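Local coordinates for protein NAGD (Escherichia coli, PDB 2C4N) that removes phosphate from nucleotides such as UMP, as a magnesium-dependent phosphatase of the haloalkanoic acid dehalogenase (HAD) superfamily, at residues A[5-10]-A[184-189]; A[37-42]-A[67-72]. One frame throughout, in Å; residues are numbered along the deposited sequence.

Overall arrangement
Contacts 1 and 2 both lie on the six-stranded parallel sheet of the Rossmann-like HAD core, with centres about 6 Å apart. Contact 2 pairs the edge strand 68-70 with strand 38-42. Contact 1 sets helix 180-189 against strand 5-9, the next strand in. The two meet where strands 5-9 and 38-42 run side by side, with probable hydrogen bonds from Cys-8 N to Val-39 O and from Val-6 N to Pro-37 O. Along the chain, both segments of contact 2 fall between those of contact 1. The C-terminal ends of strands 5-9 and 38-42 bring Asp-9 to the magnesium ion and Thr-42 to the bound phosphate.

Contact 1 of 2, residues A[5-10]-A[184-189]; sequences NVICDI and AALNKM. With MG (magnesium ion), chain B.
Met-189 and Ile-7 carry this contact, in which helix 180-189 packs on one face of the parallel sheet of the HAD core. Strand 5-9 and the helix segment run at 135° to each other, and their axes come within 9.6 Å. The thioether of Met-189 lies over the strand. Its chain is extended at chi2 and bends at chi3 (-78°), which turns CE toward Ile-7. CE then meets Ile-7 CG1 at 3.5 Å. The two side chains cross at a slant. Ile-7 CG1 stands beside its own backbone N (chi1 -68°), and the extended chi2 carries CD1 on to the helix. There CD1 touches Ala-185 CB at 3.6 Å, methyl to methyl. Leu-186 CD2 is a more distant apolar neighbour of Ile-7 CD1. Asn-5, the third main contributor, places CB 4.0 Å from Met-189 SD. Met-189 also touches Val-39 on the neighbouring strand 38-42. The strand ends at Asp-9, away from the helix. Asp-9 OD2 binds the magnesium ion at 2.2 Å, together with Asp-11 O and Asp-201 OD1, while OD1 makes a salt bridge with Lys-176. At the other end, a water 2.8 Å from Asn-5 OD1 also lies near Met-189 O, a weak link.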
loop_
_atom_site.group_PDB
_atom_site.type_symbol
_atom_site.label_atom_id
_atom_site.label_comp_id
_atom_site.label_asym_id
_atom_site.label_seq_id
_atom_site.Cartn_x
_atom_site.Cartn_y
_atom_site.Cartn_z
ATOM N N ASN A 5 -9.295 -2.620 -37.614
ATOM C CA ASN A 5 -10.247 -2.117 -36.621
ATOM C C ASN A 5 -9.561 -1.054 -35.769
ATOM O O ASN A 5 -8.340 -1.074 -35.605
ATOM C CB ASN A 5 -10.713 -3.261 -35.720
ATOM C CG ASN A 5 -11.157 -4.480 -36.506
ATOM O OD1 ASN A 5 -12.291 -4.551 -36.982
ATOM N ND2 ASN A 5 -10.256 -5.445 -36.651
ATOM N N VAL A 6 -10.342 -0.143 -35.203
ATOM C CA VAL A 6 -9.764 0.920 -34.395
ATOM C C VAL A 6 -10.519 1.221 -33.109
ATOM O O VAL A 6 -11.732 1.405 -33.127
ATOM C CB VAL A 6 -9.683 2.248 -35.192
ATOM C CG1 VAL A 6 -9.095 3.352 -34.310
ATOM C CG2 VAL A 6 -8.838 2.062 -36.452
ATOM N N ILE A 7 -9.789 1.250 -31.997
ATOM C CA ILE A 7 -10.362 1.612 -30.706
ATOM C C ILE A 7 -9.695 2.949 -30.420
ATOM O O ILE A 7 -8.464 3.041 -30.391
ATOM C CB ILE A 7 -9.980 0.638 -29.576
ATOM C CG1 ILE A 7 -10.641 -0.723 -29.798
ATOM C CG2 ILE A 7 -10.423 1.214 -28.229
ATOM C CD1 ILE A 7 -10.252 -1.764 -28.742
ATOM N N CYS A 8 -10.491 3.992 -30.235
ATOM C CA CYS A 8 -9.919 5.298 -29.975
ATOM C C CYS A 8 -10.453 5.895 -28.692
ATOM O O CYS A 8 -11.664 6.045 -28.511
ATOM C CB CYS A 8 -10.203 6.249 -31.142
ATOM S SG CYS A 8 -9.400 7.866 -31.001
ATOM N N ASP A 9 -9.537 6.232 -27.795
ATOM C CA ASP A 9 -9.916 6.835 -26.533
ATOM C C ASP A 9 -10.508 8.221 -26.799
ATOM O O ASP A 9 -10.166 8.873 -27.787
ATOM C CB ASP A 9 -8.698 6.947 -25.626
ATOM C CG ASP A 9 -9.015 7.653 -24.344
ATOM O OD1 ASP A 9 -9.905 7.178 -23.606
ATOM O OD2 ASP A 9 -8.381 8.687 -24.087
ATOM N N ILE A 10 -11.385 8.674 -25.914
ATOM C CA ILE A 10 -12.038 9.967 -26.100
ATOM C C ILE A 10 -11.343 11.179 -25.492
ATOM O O ILE A 10 -10.822 12.030 -26.211
ATOM C CB ILE A 10 -13.503 9.904 -25.581
ATOM C CG1 ILE A 10 -14.312 8.970 -26.487
ATOM C CG2 ILE A 10 -14.125 11.304 -25.540
ATOM C CD1 ILE A 10 -15.718 8.673 -25.991
ATOM N N ALA A 184 -13.645 -6.725 -24.537
ATOM C CA ALA A 184 -15.062 -6.419 -24.717
ATOM C C ALA A 184 -15.258 -5.528 -25.938
ATOM O O ALA A 184 -16.207 -5.698 -26.698
ATOM C CB ALA A 184 -15.605 -5.726 -23.469
ATOM N N ALA A 185 -14.354 -4.574 -26.122
ATOM C CA ALA A 185 -14.428 -3.664 -27.259
ATOM C C ALA A 185 -14.211 -4.428 -28.562
ATOM O O ALA A 185 -14.893 -4.177 -29.560
ATOM C CB ALA A 185 -13.390 -2.550 -27.111
ATOM N N LEU A 186 -13.258 -5.360 -28.552
ATOM C CA LEU A 186 -12.977 -6.181 -29.729
ATOM C C LEU A 186 -14.203 -7.020 -30.072
ATOM O O LEU A 186 -14.578 -7.141 -31.234
ATOM C CB LEU A 186 -11.780 -7.111 -29.477
ATOM C CG LEU A 186 -10.390 -6.483 -29.320
ATOM C CD1 LEU A 186 -9.392 -7.561 -28.918
ATOM C CD2 LEU A 186 -9.963 -5.825 -30.618
ATOM N N ASN A 187 -14.822 -7.621 -29.083
ATOM C CA ASN A 187 -16.000 -8.419 -29.309
ATOM C C ASN A 187 -17.104 -7.563 -29.905
ATOM O O ASN A 187 -17.861 -8.017 -30.682
ATOM C CB ASN A 187 -16.506 -9.177 -28.048
ATOM C CG ASN A 187 -15.442 -10.112 -27.391
ATOM O OD1 ASN A 187 -14.443 -10.449 -27.985
ATOM N ND2 ASN A 187 -15.672 -10.476 -26.147
ATOM N N LYS A 188 -17.182 -6.318 -29.493
ATOM C CA LYS A 188 -18.186 -5.396 -30.020
ATOM C C LYS A 188 -17.977 -5.192 -31.518
ATOM O O LYS A 188 -18.931 -5.001 -32.264
ATOM C CB LYS A 188 -18.110 -4.050 -29.277
ATOM C CG LYS A 188 -18.999 -2.939 -29.840
ATOM C CD LYS A 188 -18.949 -1.698 -28.935
ATOM C CE LYS A 188 -19.544 -0.444 -29.591
ATOM N NZ LYS A 188 -21.011 -0.518 -29.813
ATOM N N MET A 189 -16.721 -5.242 -31.953
ATOM C CA MET A 189 -16.398 -5.075 -33.367
ATOM C C MET A 189 -16.203 -6.423 -34.054
ATOM O O MET A 189 -15.965 -6.474 -35.263
ATOM C CB MET A 189 -15.110 -4.263 -33.546
ATOM C CG MET A 189 -15.135 -2.860 -32.975
ATOM S SD MET A 189 -13.595 -1.982 -33.331
ATOM C CE MET A 189 -12.487 -2.689 -32.086
HETATM MG MG MG B . -7.888 9.827 -22.232
HETATM O O HOH W 1 -13.724 -6.809 -37.691
HETATM O O HOH W 2 -6.846 7.954 -21.351
HETATM O O HOH W 3 -7.162 11.242 -20.521
#

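Contact 2 of 2, residues A[37-42]-A[67-72]; sequences PLVLLT and VFYTSA. With PO4 (phosphate ion), chain D.
Leu-40 and Phe-68 sit at the middle of a parallel strand pair, 38-42 with 68-70. Leu-40 N donates to Val-67 O at 2.8 Å, from well above the carbonyl plane (41°). Leu-40 O accepts from Tyr-69 N, and Thr-42 N donates to Tyr-69 O, the donor tilted 15° from the carbonyl plane. A weak bond from Ser-71 N to Thr-42 O follows. On the face with Leu-40, the leucine CD1 approaches Phe-68 CE2 at 3.7 Å and also rests on Val-67 CG2. That valine methyl lies 4.0 Å above the Phe-68 ring plane, toward the rim. Further along, Thr-42 and Thr-70 lie side by side, with their CG2 methyls 3.6 Å apart. On the other face, Val-39 CG1 meets Tyr-69 CB at 3.6 Å, and Leu-41 CD1 reaches Tyr-69 CD2. Helix 49-58 connects the strands as a beta-alpha-beta crossover and covers Phe-68, where Phe-56 makes an edge-to-face ring contact. Tyr-69 OH bonds to Asp-77. Thr-70 N-caps helix 71-80, with a weak bond from Ala-72 N to its OG1. With chi1 at 178°, Thr-42 OG1 swings away from its backbone N and comes within 3.1 Å of phosphate O1; Tyr-44 N donates to this OG1. Lys-176 NZ, Asn-43 N and Asp-11 N hydrogen-bond to the phosphate, probably from the crystallisation liquor. These groups around an anion are consistent with a site for a substrate phosphate.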
loop_
_atom_site.group_PDB
_atom_site.type_symbol
_atom_site.label_atom_id
_atom_site.label_comp_id
_atom_site.label_asym_id
_atom_site.label_seq_id
_atom_site.Cartn_x
_atom_site.Cartn_y
_atom_site.Cartn_z
ATOM N N PRO A 37 -14.120 -1.017 -38.599
ATOM C CA PRO A 37 -14.951 -0.953 -37.391
ATOM C C PRO A 37 -14.302 0.021 -36.409
ATOM O O PRO A 37 -13.078 0.043 -36.263
ATOM C CB PRO A 37 -14.949 -2.397 -36.899
ATOM C CG PRO A 37 -14.907 -3.167 -38.197
ATOM C CD PRO A 37 -13.855 -2.415 -38.982
ATOM N N LEU A 38 -15.122 0.834 -35.755
ATOM C CA LEU A 38 -14.620 1.837 -34.827
ATOM C C LEU A 38 -15.344 1.859 -33.489
ATOM O O LEU A 38 -16.570 1.773 -33.428
ATOM C CB LEU A 38 -14.736 3.224 -35.463
ATOM C CG LEU A 38 -14.363 4.448 -34.619
ATOM C CD1 LEU A 38 -12.855 4.477 -34.417
ATOM C CD2 LEU A 38 -14.829 5.722 -35.322
ATOM N N VAL A 39 -14.568 1.977 -32.419
ATOM C CA VAL A 39 -15.124 2.066 -31.079
ATOM C C VAL A 39 -14.482 3.265 -30.396
ATOM O O VAL A 39 -13.253 3.383 -30.368
ATOM C CB VAL A 39 -14.825 0.798 -30.247
ATOM C CG1 VAL A 39 -15.155 1.040 -28.786
ATOM C CG2 VAL A 39 -15.643 -0.374 -30.774
ATOM N N LEU A 40 -15.313 4.165 -29.883
ATOM C CA LEU A 40 -14.824 5.335 -29.166
ATOM C C LEU A 40 -15.006 4.974 -27.700
ATOM O O LEU A 40 -16.121 4.874 -27.193
ATOM C CB LEU A 40 -15.629 6.578 -29.550
ATOM C CG LEU A 40 -15.537 6.935 -31.040
ATOM C CD1 LEU A 40 -16.178 8.301 -31.274
ATOM C CD2 LEU A 40 -14.073 6.948 -31.492
ATOM N N LEU A 41 -13.880 4.771 -27.033
ATOM C CA LEU A 41 -13.851 4.336 -25.648
ATOM C C LEU A 41 -13.635 5.407 -24.589
ATOM O O LEU A 41 -12.881 6.357 -24.785
ATOM C CB LEU A 41 -12.754 3.275 -25.506
ATOM C CG LEU A 41 -12.532 2.602 -24.150
ATOM C CD1 LEU A 41 -13.630 1.575 -23.911
ATOM C CD2 LEU A 41 -11.162 1.934 -24.133
ATOM N N THR A 42 -14.325 5.247 -23.465
ATOM C CA THR A 42 -14.143 6.144 -22.338
ATOM C C THR A 42 -14.308 5.346 -21.058
ATOM O O THR A 42 -15.183 4.488 -20.954
ATOM C CB THR A 42 -15.129 7.329 -22.317
ATOM O OG1 THR A 42 -14.881 8.105 -21.136
ATOM C CG2 THR A 42 -16.576 6.855 -22.312
ATOM N N VAL A 67 -21.041 3.833 -32.010
ATOM C CA VAL A 67 -19.601 3.677 -31.881
ATOM C C VAL A 67 -19.091 3.836 -30.458
ATOM O O VAL A 67 -18.010 3.346 -30.140
ATOM C CB VAL A 67 -18.813 4.653 -32.801
ATOM C CG1 VAL A 67 -19.180 4.403 -34.247
ATOM C CG2 VAL A 67 -19.081 6.102 -32.406
ATOM N N PHE A 68 -19.864 4.487 -29.591
ATOM C CA PHE A 68 -19.416 4.689 -28.214
ATOM C C PHE A 68 -19.473 3.457 -27.323
ATOM O O PHE A 68 -20.389 2.642 -27.411
ATOM C CB PHE A 68 -20.207 5.824 -27.549
ATOM C CG PHE A 68 -19.987 7.156 -28.187
ATOM C CD1 PHE A 68 -20.883 7.649 -29.135
ATOM C CD2 PHE A 68 -18.841 7.893 -27.895
ATOM C CE1 PHE A 68 -20.633 8.858 -29.787
ATOM C CE2 PHE A 68 -18.586 9.097 -28.541
ATOM C CZ PHE A 68 -19.484 9.580 -29.489
ATOM N N TYR A 69 -18.469 3.328 -26.461
ATOM C CA TYR A 69 -18.410 2.217 -25.520
ATOM C C TYR A 69 -17.837 2.777 -24.225
ATOM O O TYR A 69 -16.692 3.224 -24.186
ATOM C CB TYR A 69 -17.512 1.095 -26.059
ATOM C CG TYR A 69 -17.763 -0.246 -25.411
ATOM C CD1 TYR A 69 -19.045 -0.797 -25.385
ATOM C CD2 TYR A 69 -16.722 -0.969 -24.827
ATOM C CE1 TYR A 69 -19.289 -2.039 -24.792
ATOM C CE2 TYR A 69 -16.953 -2.211 -24.231
ATOM C CZ TYR A 69 -18.236 -2.740 -24.216
ATOM O OH TYR A 69 -18.471 -3.966 -23.630
ATOM N N THR A 70 -18.647 2.775 -23.172
ATOM C CA THR A 70 -18.222 3.298 -21.881
ATOM C C THR A 70 -18.013 2.164 -20.889
ATOM O O THR A 70 -18.390 1.021 -21.148
ATOM C CB THR A 70 -19.290 4.224 -21.285
ATOM O OG1 THR A 70 -20.401 3.432 -20.850
ATOM C CG2 THR A 70 -19.775 5.226 -22.329
ATOM N N SER A 71 -17.423 2.490 -19.743
ATOM C CA SER A 71 -17.191 1.489 -18.712
ATOM C C SER A 71 -18.515 0.977 -18.154
ATOM O O SER A 71 -18.555 -0.088 -17.545
ATOM C CB SER A 71 -16.337 2.065 -17.577
ATOM O OG SER A 71 -16.956 3.188 -16.984
ATOM N N ALA A 72 -19.594 1.734 -18.354
ATOM C CA ALA A 72 -20.909 1.316 -17.863
ATOM C C ALA A 72 -21.449 0.225 -18.778
ATOM O O ALA A 72 -21.992 -0.777 -18.324
ATOM C CB ALA A 72 -21.877 2.509 -17.817
HETATM P P PO4 D . -11.189 8.727 -21.031
HETATM O O1 PO4 D . -12.033 8.820 -22.249
HETATM O O2 PO4 D . -11.006 7.303 -20.660
HETATM O O3 PO4 D . -9.877 9.340 -21.291
HETATM O O4 PO4 D . -11.854 9.452 -19.918
#